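Local coordinates for amino acid ABC transporter, binding protein (Thermus thermophilus, PDB 3VV5) that binds the lysine analogue L-thialysine as the solute-binding component of an amino acid ABC transporter, at residues 26-31 with 225-230; 63-68 with 243-248; 116-121 with 214-219; 120-125 with 187-192. All coordinates share one frame; numbering follows the deposited sequence.

Interaction 1. Residues 26-31 with 225-230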
# COMPACT_ATOMS: atom_id res chain seq x y z
N VAL A 26 -17.97 2.33 -14.47
CA VAL A 26 -17.79 1.10 -13.70
C VAL A 26 -18.11 -0.07 -14.65
O VAL A 26 -19.24 -0.19 -15.13
CB VAL A 26 -18.66 1.08 -12.42
CG1 VAL A 26 -18.38 -0.17 -11.57
CG2 VAL A 26 -18.44 2.34 -11.59
N ARG A 27 -17.12 -0.90 -14.95
CA ARG A 27 -17.29 -1.97 -15.93
C ARG A 27 -17.31 -3.33 -15.25
O ARG A 27 -16.49 -3.63 -14.40
CB ARG A 27 -16.17 -1.94 -16.98
CG ARG A 27 -15.90 -0.59 -17.66
CD ARG A 27 -15.00 -0.78 -18.90
NE ARG A 27 -13.62 -1.12 -18.54
CZ ARG A 27 -12.75 -1.74 -19.33
NH1 ARG A 27 -11.52 -1.99 -18.89
NH2 ARG A 27 -13.09 -2.12 -20.56
N SER A 28 -18.26 -4.18 -15.65
CA SER A 28 -18.31 -5.55 -15.17
C SER A 28 -17.19 -6.36 -15.81
O SER A 28 -16.61 -5.94 -16.82
CB SER A 28 -19.64 -6.18 -15.55
OG SER A 28 -19.58 -6.54 -16.92
N PHE A 29 -16.91 -7.54 -15.25
CA PHE A 29 -15.82 -8.38 -15.73
C PHE A 29 -16.00 -8.78 -17.20
O PHE A 29 -15.04 -8.79 -17.98
CB PHE A 29 -15.66 -9.64 -14.87
CG PHE A 29 -14.61 -10.57 -15.39
CD1 PHE A 29 -13.27 -10.20 -15.39
CD2 PHE A 29 -14.96 -11.81 -15.93
CE1 PHE A 29 -12.27 -11.04 -15.91
CE2 PHE A 29 -13.99 -12.67 -16.44
CZ PHE A 29 -12.64 -12.28 -16.44
N GLU A 30 -17.23 -9.17 -17.54
CA GLU A 30 -17.60 -9.52 -18.91
C GLU A 30 -17.30 -8.37 -19.91
O GLU A 30 -16.71 -8.58 -20.98
CB GLU A 30 -19.08 -10.01 -18.95
CG GLU A 30 -20.09 -9.32 -17.95
CD GLU A 30 -20.49 -10.20 -16.73
OE1 GLU A 30 -20.87 -11.38 -16.91
OE2 GLU A 30 -20.47 -9.71 -15.58
N GLU A 31 -17.63 -7.15 -19.51
CA GLU A 31 -17.30 -5.94 -20.28
C GLU A 31 -15.80 -5.69 -20.43
O GLU A 31 -15.33 -5.37 -21.51
CB GLU A 31 -17.98 -4.73 -19.68
CG GLU A 31 -19.48 -4.70 -19.95
CD GLU A 31 -20.28 -4.23 -18.76
OE1 GLU A 31 -19.90 -3.21 -18.14
OE2 GLU A 31 -21.30 -4.89 -18.44
N ASN A 225 -19.45 -3.38 -7.61
CA ASN A 225 -18.94 -4.08 -8.79
C ASN A 225 -18.61 -5.54 -8.46
O ASN A 225 -17.43 -5.97 -8.52
CB ASN A 225 -17.75 -3.35 -9.44
CG ASN A 225 -17.37 -3.92 -10.82
OD1 ASN A 225 -17.95 -4.91 -11.28
ND2 ASN A 225 -16.41 -3.29 -11.47
N LYS A 226 -19.65 -6.30 -8.10
CA LYS A 226 -19.49 -7.68 -7.63
C LYS A 226 -18.97 -8.61 -8.73
O LYS A 226 -18.31 -9.60 -8.45
CB LYS A 226 -20.81 -8.20 -7.01
CG LYS A 226 -21.22 -7.51 -5.69
CD LYS A 226 -20.24 -7.86 -4.54
CE LYS A 226 -20.68 -7.40 -3.13
NZ LYS A 226 -21.03 -5.94 -3.05
N SER A 227 -19.27 -8.27 -9.99
CA SER A 227 -18.75 -9.00 -11.14
C SER A 227 -17.21 -9.02 -11.16
O SER A 227 -16.59 -10.09 -11.15
CB SER A 227 -19.29 -8.37 -12.44
OG SER A 227 -18.78 -9.08 -13.55
N LEU A 228 -16.61 -7.83 -11.15
CA LEU A 228 -15.14 -7.75 -11.11
C LEU A 228 -14.58 -8.29 -9.80
O LEU A 228 -13.57 -8.99 -9.82
CB LEU A 228 -14.63 -6.32 -11.38
CG LEU A 228 -13.11 -6.11 -11.50
CD1 LEU A 228 -12.44 -7.12 -12.44
CD2 LEU A 228 -12.78 -4.71 -11.98
N LEU A 229 -15.23 -7.96 -8.68
CA LEU A 229 -14.83 -8.48 -7.36
C LEU A 229 -14.63 -10.02 -7.36
O LEU A 229 -13.58 -10.53 -6.91
CB LEU A 229 -15.83 -8.06 -6.26
CG LEU A 229 -15.44 -8.35 -4.80
CD1 LEU A 229 -14.20 -7.54 -4.37
CD2 LEU A 229 -16.58 -8.07 -3.87
N ASP A 230 -15.63 -10.74 -7.87
CA ASP A 230 -15.53 -12.20 -7.97
C ASP A 230 -14.31 -12.61 -8.82
O ASP A 230 -13.53 -13.47 -8.40
CB ASP A 230 -16.82 -12.84 -8.51
CG ASP A 230 -16.77 -14.39 -8.52
OD1 ASP A 230 -16.15 -15.00 -7.61
OD2 ASP A 230 -17.34 -15.00 -9.46
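Ser28 and Phe29 run beside Ser227 and Leu228, with CA of Phe29 4.7 Å from CA of Leu228, so that the first turns of helices 29-35 and 226-242 stand next to each other. Both starts are capped. Ser28 and Glu31 form a capping box, in which Glu31 N donates to Ser28 OG and Ser28 N to Glu31 OE1. Asn225 is the N-cap of the other helix, its OD1 accepting from Leu228 N at 3.2 Å. The same amide also works across the contact: ND2 donates to Arg27 O at 3.0 Å, reaching the oxygen from well above its carbonyl plane (47°). Val26 CG1 slides past this amide, 3.7 Å from Asn225 ND2. The Arg27 CB points away from the other segment; its guanidinium makes a salt bridge with Asp97. Beyond these caps, Phe29 CD1 meets Leu228 CD1 at 4.3 Å, and the ring continues onto Leu73 and Leu75. Ser227 ties the two turns together because OG, anti to its own backbone N (chi1 179°), projects at the incoming helix. There it accepts the first-turn amide of Phe29 N at 3.0 Å and donates to Glu30 OE2 at 2.7 Å.

Interaction 2. Residues 63-68 with 243-248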
# COMPACT_ATOMS: atom_id res chain seq x y z
N VAL A 63 2.63 -4.49 -8.45
CA VAL A 63 2.62 -4.42 -9.91
C VAL A 63 2.81 -5.82 -10.51
O VAL A 63 2.06 -6.22 -11.42
CB VAL A 63 3.65 -3.40 -10.42
CG1 VAL A 63 3.74 -3.39 -11.96
CG2 VAL A 63 3.31 -1.96 -9.88
N ASP A 64 3.76 -6.59 -9.98
CA ASP A 64 3.93 -8.00 -10.40
C ASP A 64 2.66 -8.82 -10.15
O ASP A 64 2.24 -9.62 -11.00
CB ASP A 64 5.12 -8.65 -9.71
CG ASP A 64 6.46 -8.22 -10.31
OD1 ASP A 64 6.45 -7.60 -11.40
OD2 ASP A 64 7.51 -8.51 -9.70
N LEU A 65 2.05 -8.62 -8.99
CA LEU A 65 0.81 -9.32 -8.65
C LEU A 65 -0.33 -8.91 -9.57
O LEU A 65 -1.06 -9.76 -10.13
CB LEU A 65 0.39 -9.07 -7.18
CG LEU A 65 0.05 -10.17 -6.16
CD1 LEU A 65 -1.03 -9.69 -5.16
CD2 LEU A 65 -0.34 -11.55 -6.71
N GLY A 66 -0.51 -7.59 -9.73
CA GLY A 66 -1.54 -7.06 -10.61
C GLY A 66 -1.38 -7.58 -12.03
O GLY A 66 -2.37 -7.94 -12.68
N ASN A 67 -0.14 -7.63 -12.50
CA ASN A 67 0.15 -8.17 -13.85
C ASN A 67 -0.21 -9.66 -13.96
O ASN A 67 -0.81 -10.08 -14.96
CB ASN A 67 1.61 -7.95 -14.25
CG ASN A 67 1.91 -6.52 -14.70
OD1 ASN A 67 3.07 -6.11 -14.71
ND2 ASN A 67 0.91 -5.79 -15.11
N ALA A 68 0.16 -10.46 -12.95
CA ALA A 68 -0.13 -11.90 -12.90
C ALA A 68 -1.64 -12.17 -12.88
O ALA A 68 -2.12 -13.10 -13.54
CB ALA A 68 0.54 -12.56 -11.68
N GLY A 243 1.46 -21.41 -6.99
CA GLY A 243 2.86 -21.08 -6.75
C GLY A 243 3.28 -19.68 -7.18
O GLY A 243 4.35 -19.22 -6.79
N THR A 244 2.46 -19.02 -7.99
CA THR A 244 2.78 -17.69 -8.48
C THR A 244 2.91 -16.68 -7.34
O THR A 244 3.85 -15.89 -7.30
CB THR A 244 1.73 -17.17 -9.50
OG1 THR A 244 1.91 -17.85 -10.75
CG2 THR A 244 1.87 -15.67 -9.72
N TYR A 245 1.95 -16.72 -6.42
CA TYR A 245 1.99 -15.76 -5.31
C TYR A 245 3.29 -15.91 -4.49
O TYR A 245 3.96 -14.92 -4.18
CB TYR A 245 0.77 -15.92 -4.42
CG TYR A 245 0.77 -14.90 -3.31
CD1 TYR A 245 1.59 -15.07 -2.20
CD2 TYR A 245 -0.04 -13.75 -3.39
CE1 TYR A 245 1.63 -14.14 -1.18
CE2 TYR A 245 -0.01 -12.80 -2.34
CZ TYR A 245 0.83 -13.01 -1.25
OH TYR A 245 0.92 -12.12 -0.19
N ALA A 246 3.63 -17.16 -4.15
CA ALA A 246 4.86 -17.48 -3.45
C ALA A 246 6.09 -16.95 -4.18
O ALA A 246 6.94 -16.35 -3.54
CB ALA A 246 4.97 -19.01 -3.22
N ARG A 247 6.19 -17.19 -5.49
CA ARG A 247 7.35 -16.73 -6.28
C ARG A 247 7.51 -15.20 -6.24
O ARG A 247 8.62 -14.66 -6.17
CB ARG A 247 7.25 -17.17 -7.76
CG ARG A 247 8.37 -16.53 -8.60
CD ARG A 247 8.15 -16.41 -10.10
NE ARG A 247 6.91 -15.81 -10.55
CZ ARG A 247 6.79 -14.60 -11.11
NH1 ARG A 247 7.85 -13.80 -11.24
NH2 ARG A 247 5.59 -14.20 -11.51
N ILE A 248 6.38 -14.50 -6.32
CA ILE A 248 6.43 -13.04 -6.36
C ILE A 248 6.74 -12.49 -4.97
O ILE A 248 7.50 -11.53 -4.85
CB ILE A 248 5.12 -12.44 -6.94
CG1 ILE A 248 5.00 -12.78 -8.43
CG2 ILE A 248 5.05 -10.92 -6.68
CD1 ILE A 248 3.62 -12.38 -9.08
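Ile248 packs on Asp64, and Thr244 on Ala68, where two nearly antiparallel helices lie side by side: the axes of 63-68 and 244-248 are 10.4 Å apart at closest approach and their directions differ by 157°. No hydrogen bond crosses this helix-helix interface, and the contact consists of apolar touching. The side chain of Ile248 shows how it is made. CB points at helix 61-72 and sends out two branches. The short one, CG2, meets Asp64 CB at 3.8 Å. On the long one, CG1 lies over one face of the Arg247 guanidinium, offset toward its rim, within its own helix. With CG1 anti to the carbonyl carbon (chi1 -68°) and the chain then extended (chi2 173°), the terminal CD1 is carried onto the facing backbone. It rests 3.6 Å from Asp64 O, an oxygen already used by Ala68 N in the helix, and 4.0 Å from Ala68 CB. Thr244 CG2 approaches the same Ala68 methyl at 3.9 Å. The carboxylate of Asp64 is engaged elsewhere, OD2 receiving Trp252 NE1 and making a salt bridge with Lys251. Gly243, with positive phi, is both the first residue to leave helix 226-242 and the N-cap of helix 244-253. Leu239 of the preceding helix also touches Leu65, Ala68 and Thr244. Tyr245 hydrogen-bonds through OH to His119 O, while partway along its ring CD2 lies 4.0 Å from Leu65 CD2.

Interaction 3. Residues 116-121 with 214-219. With SLZ (L-thialysine), chain C.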
# COMPACT_ATOMS: atom_id res chain seq x y z
N THR A 116 -11.33 -6.93 -2.14
CA THR A 116 -11.11 -8.34 -2.36
C THR A 116 -10.64 -8.98 -1.03
O THR A 116 -10.36 -8.26 -0.03
CB THR A 116 -10.00 -8.56 -3.42
OG1 THR A 116 -8.77 -7.98 -2.94
CG2 THR A 116 -10.38 -7.88 -4.72
N ASN A 117 -10.55 -10.30 -1.00
CA ASN A 117 -9.70 -10.96 0.00
C ASN A 117 -8.29 -10.30 0.00
O ASN A 117 -7.81 -9.88 -1.07
CB ASN A 117 -9.57 -12.45 -0.34
CG ASN A 117 -10.86 -13.22 -0.11
OD1 ASN A 117 -11.63 -12.91 0.81
ND2 ASN A 117 -11.12 -14.21 -0.97
N PRO A 118 -7.62 -10.21 1.18
CA PRO A 118 -6.36 -9.46 1.21
C PRO A 118 -5.23 -10.13 0.40
O PRO A 118 -5.14 -11.35 0.38
CB PRO A 118 -6.00 -9.44 2.70
CG PRO A 118 -6.70 -10.65 3.28
CD PRO A 118 -7.99 -10.75 2.50
N HIS A 119 -4.40 -9.33 -0.27
CA HIS A 119 -3.26 -9.88 -1.00
C HIS A 119 -1.95 -9.82 -0.19
O HIS A 119 -0.93 -10.34 -0.65
CB HIS A 119 -3.09 -9.24 -2.39
CG HIS A 119 -2.85 -7.76 -2.38
ND1 HIS A 119 -3.86 -6.85 -2.19
CD2 HIS A 119 -1.72 -7.04 -2.58
CE1 HIS A 119 -3.37 -5.63 -2.26
NE2 HIS A 119 -2.08 -5.71 -2.52
N TYR A 120 -1.99 -9.20 0.99
CA TYR A 120 -0.91 -9.33 1.98
C TYR A 120 -1.30 -8.81 3.35
O TYR A 120 -2.34 -8.17 3.52
CB TYR A 120 0.44 -8.72 1.52
CG TYR A 120 0.57 -7.19 1.48
CD1 TYR A 120 1.08 -6.49 2.58
CD2 TYR A 120 0.27 -6.47 0.32
CE1 TYR A 120 1.24 -5.11 2.56
CE2 TYR A 120 0.43 -5.07 0.28
CZ TYR A 120 0.91 -4.40 1.41
OH TYR A 120 1.10 -3.03 1.40
N CYS A 121 -0.47 -9.13 4.33
CA CYS A 121 -0.68 -8.70 5.70
C CYS A 121 0.56 -7.99 6.17
O CYS A 121 1.68 -8.31 5.75
CB CYS A 121 -1.01 -9.89 6.60
SG CYS A 121 -2.80 -10.10 6.89
N GLN A 214 -1.69 -3.73 13.21
CA GLN A 214 -1.61 -4.67 12.12
C GLN A 214 -2.80 -4.41 11.18
O GLN A 214 -3.83 -3.89 11.61
CB GLN A 214 -1.65 -6.10 12.66
CG GLN A 214 -0.45 -6.45 13.54
CD GLN A 214 -0.36 -7.93 13.84
OE1 GLN A 214 -1.18 -8.49 14.59
NE2 GLN A 214 0.64 -8.59 13.25
N GLU A 215 -2.62 -4.74 9.90
CA GLU A 215 -3.68 -4.59 8.92
C GLU A 215 -3.60 -5.63 7.81
O GLU A 215 -2.53 -6.15 7.50
CB GLU A 215 -3.72 -3.17 8.33
CG GLU A 215 -2.49 -2.73 7.55
CD GLU A 215 -2.57 -1.26 7.13
OE1 GLU A 215 -3.58 -0.60 7.45
OE2 GLU A 215 -1.63 -0.76 6.47
N ARG A 216 -4.76 -5.92 7.26
CA ARG A 216 -4.93 -6.73 6.05
C ARG A 216 -5.06 -5.76 4.87
O ARG A 216 -5.87 -4.83 4.93
CB ARG A 216 -6.19 -7.60 6.18
CG ARG A 216 -6.15 -8.63 7.32
CD ARG A 216 -7.47 -9.44 7.45
NE ARG A 216 -8.66 -8.58 7.60
CZ ARG A 216 -9.69 -8.53 6.75
NH1 ARG A 216 -10.71 -7.70 6.99
NH2 ARG A 216 -9.73 -9.29 5.67
N VAL A 217 -4.26 -5.96 3.83
CA VAL A 217 -4.19 -5.06 2.69
C VAL A 217 -4.82 -5.76 1.50
O VAL A 217 -4.56 -6.95 1.28
CB VAL A 217 -2.72 -4.67 2.36
CG1 VAL A 217 -2.67 -3.88 1.05
CG2 VAL A 217 -2.13 -3.83 3.50
N ALA A 218 -5.64 -5.03 0.75
CA ALA A 218 -6.45 -5.64 -0.32
C ALA A 218 -6.59 -4.73 -1.52
O ALA A 218 -6.36 -3.52 -1.44
CB ALA A 218 -7.84 -6.01 0.20
N MET A 219 -7.02 -5.36 -2.63
CA MET A 219 -7.37 -4.68 -3.86
C MET A 219 -8.79 -4.18 -3.68
O MET A 219 -9.50 -4.69 -2.83
CB MET A 219 -7.36 -5.65 -5.04
CG MET A 219 -5.99 -6.08 -5.51
SD MET A 219 -6.12 -7.44 -6.69
CE MET A 219 -6.36 -8.82 -5.55
N SLZ C . -1.15 0.93 4.19
CA SLZ C . -1.41 2.34 3.82
CB SLZ C . -1.23 2.55 2.29
SG SLZ C . 0.24 3.43 1.64
CD SLZ C . -0.20 3.26 -0.13
CE SLZ C . 0.68 3.99 -1.14
NZ SLZ C . 0.62 3.26 -2.42
C SLZ C . -2.88 2.57 4.13
O SLZ C . -3.26 3.73 4.36
OXT SLZ C . -3.62 1.56 4.12
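A classic beta bulge marks the point where segment 116-121 joins the long strand 206-222: His119 and Tyr120 both face Val217. Val217 O takes His119 N at 2.8 Å, in its carbonyl plane, and Tyr120 N only weakly, at 3.4 Å. In return Val217 N donates to Tyr120 O at 2.9 Å, completing the antiparallel hydrogen-bonded pair. Val217 also sits over one face of the Tyr120 ring in a CH-pi contact, CB standing 3.8 Å from the ring centroid and 11° off its normal; its CG1 and CG2 straddle the phenol end, CG1 being 3.4 Å from Tyr120 CE2. His119 instead brings its ring edge to the backbone of Ala218. At the far end Thr116 N donates to Met219 O, and Thr116 OG1 accepts Met219 N at 3.2 Å while donating to Asn117 O. On the opposite side of the sheet from Val217, Cys121 SG lies 3.7 Å from Arg216 CG and is disulfide-bonded to Cys259. Glu215, extended beyond CG, delivers OE2 to the amino N of L-thialysine at 2.9 Å; Thr151 holds its OE1. The pair thus runs from the ligand pocket to a region flanked by helix 226-242, which covers Thr116 and His119, and helix 61-72, whose Glu62 bonds His119 NE2, with strand 98-100 packed against Met219.

Interaction 4. Residues 120-125 with 187-192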
# COMPACT_ATOMS: atom_id res chain seq x y z
N TYR A 120 -1.99 -9.20 0.99
CA TYR A 120 -0.91 -9.33 1.98
C TYR A 120 -1.30 -8.81 3.35
O TYR A 120 -2.34 -8.17 3.52
CB TYR A 120 0.44 -8.72 1.52
CG TYR A 120 0.57 -7.19 1.48
CD1 TYR A 120 1.08 -6.49 2.58
CD2 TYR A 120 0.27 -6.47 0.32
CE1 TYR A 120 1.24 -5.11 2.56
CE2 TYR A 120 0.43 -5.07 0.28
CZ TYR A 120 0.91 -4.40 1.41
OH TYR A 120 1.10 -3.03 1.40
N CYS A 121 -0.47 -9.13 4.33
CA CYS A 121 -0.68 -8.70 5.70
C CYS A 121 0.56 -7.99 6.17
O CYS A 121 1.68 -8.31 5.75
CB CYS A 121 -1.01 -9.89 6.60
SG CYS A 121 -2.80 -10.10 6.89
N THR A 122 0.35 -7.01 7.05
CA THR A 122 1.42 -6.10 7.40
C THR A 122 1.04 -5.33 8.67
O THR A 122 0.06 -5.64 9.34
CB THR A 122 1.71 -5.11 6.22
OG1 THR A 122 2.91 -4.37 6.46
CG2 THR A 122 0.55 -4.13 5.99
N GLY A 123 1.80 -4.30 8.97
CA GLY A 123 1.43 -3.43 10.07
C GLY A 123 2.20 -2.15 10.00
O GLY A 123 3.18 -2.05 9.23
N GLY A 124 1.74 -1.17 10.78
CA GLY A 124 2.35 0.16 10.84
C GLY A 124 3.36 0.21 11.96
O GLY A 124 3.13 -0.35 13.01
N VAL A 125 4.50 0.86 11.71
CA VAL A 125 5.62 0.89 12.66
C VAL A 125 6.13 2.30 12.92
O VAL A 125 6.10 3.19 12.05
CB VAL A 125 6.84 -0.03 12.23
CG1 VAL A 125 6.51 -1.51 12.38
CG2 VAL A 125 7.31 0.29 10.80
N ILE A 187 5.71 7.28 10.80
CA ILE A 187 4.90 6.08 10.97
C ILE A 187 4.57 5.57 9.59
O ILE A 187 3.99 6.30 8.78
CB ILE A 187 3.61 6.29 11.81
CG1 ILE A 187 3.97 6.70 13.25
CG2 ILE A 187 2.79 4.99 11.84
CD1 ILE A 187 2.74 6.85 14.16
N THR A 188 4.97 4.33 9.31
CA THR A 188 4.81 3.79 7.97
C THR A 188 4.69 2.28 8.04
O THR A 188 4.66 1.71 9.12
CB THR A 188 6.02 4.21 7.07
OG1 THR A 188 5.76 3.90 5.69
CG2 THR A 188 7.30 3.52 7.52
N ASP A 189 4.67 1.65 6.87
CA ASP A 189 4.58 0.20 6.74
C ASP A 189 5.89 -0.48 7.13
O ASP A 189 6.97 -0.02 6.74
CB ASP A 189 4.21 -0.13 5.30
CG ASP A 189 4.15 -1.60 5.05
OD1 ASP A 189 3.03 -2.19 5.14
OD2 ASP A 189 5.21 -2.17 4.74
N ARG A 190 5.78 -1.62 7.82
CA ARG A 190 6.96 -2.32 8.33
C ARG A 190 7.92 -2.79 7.24
O ARG A 190 9.14 -2.72 7.40
CB ARG A 190 6.55 -3.50 9.24
CG ARG A 190 5.68 -4.56 8.54
CD ARG A 190 5.26 -5.70 9.49
NE ARG A 190 6.43 -6.48 9.90
CZ ARG A 190 6.48 -7.25 10.99
NH1 ARG A 190 5.43 -7.35 11.80
NH2 ARG A 190 7.59 -7.92 11.27
N PHE A 191 7.37 -3.28 6.13
CA PHE A 191 8.21 -3.70 5.00
C PHE A 191 8.82 -2.51 4.26
O PHE A 191 9.94 -2.59 3.77
CB PHE A 191 7.40 -4.55 4.01
CG PHE A 191 6.88 -5.83 4.61
CD1 PHE A 191 7.74 -6.90 4.86
CD2 PHE A 191 5.53 -5.95 4.94
CE1 PHE A 191 7.28 -8.08 5.43
CE2 PHE A 191 5.04 -7.13 5.51
CZ PHE A 191 5.92 -8.20 5.76
N VAL A 192 8.07 -1.41 4.14
CA VAL A 192 8.68 -0.23 3.51
C VAL A 192 9.77 0.38 4.37
O VAL A 192 10.81 0.76 3.83
CB VAL A 192 7.70 0.80 2.80
CG1 VAL A 192 6.25 0.38 2.77
CG2 VAL A 192 7.96 2.31 3.18
O HOH W 1 1.05 -1.12 3.33
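Asp189 is gripped through both carboxylate oxygens. OD1 accepts the hydroxyl of Thr122 OG1 at 2.6 Å, met from above the carboxylate plane (41°), and a water at 2.9 Å. That water also bonds Tyr120 OH at 2.7 Å, linking tyrosine to aspartate indirectly; Tyr120 OH is also hydrogen-bonded to Ser102 OG. The ring edge of Tyr120 faces OD1 without touching it closely. OD2 looks the other way, to the start of helix 190-200: Asp189 is its N-cap, and OD2 takes Val192 N on its anti lone pair at 3.0 Å, with a weaker bond from Phe191 N. Because Thr122 OG1 is anti to the backbone N (chi1 -170°), the hydroxyl leads toward the helix, where Phe191 CD2 and Arg190 CG also approach it. Behind these groups strand 120-129, consistent with one strand of this family's interlobe hinge, pairs antiparallel with 185-189, Gly124 with Asp189 as a non-hydrogen-bonded pair and Val125 with Thr188 as a hydrogen-bonded one. Val125 N donates to Thr188 O at 2.7 Å and Thr188 N to Val125 O at 3.2 Å. Pairing outlasts the strand, since Arg190 N, already in the helix, donates to Gly123 O at 3.0 Å. Val125 crosses Arg190 at about a right angle. Gly123 N is buried here with no partner in the model. The Thr122 hydroxyl, the water and the helix N-terminus all act on Asp189, whose side chain comes to about 5 Å from L-thialysine (nearest atoms), without touching it, and would be expected to favour an ionised carboxylate near the ligand.

Overall arrangement
Interactions 3 and 4 are the buried pair, sharing Tyr120 and Cys121 because strand 120-129 lies between strands 206-222 and 185-189. The course of 120-129 and 206-222 between the lobes is consistent with the two-strand hinge of this solute-binding family. Both combine sheet hydrogen bonding with acidic side chains near the ligand. Interactions 1 and 2 lie further out and join helices, in contrasting ways: 26-31 with 225-230 is held by side-chain hydrogen bonds of Asn225 and Ser227 at the capped helix starts, 63-68 with 243-248 by apolar packing along helix sides. Each touches interaction 3, the first through Leu229 on Thr116, the second through Tyr245 OH bonded to His119 O.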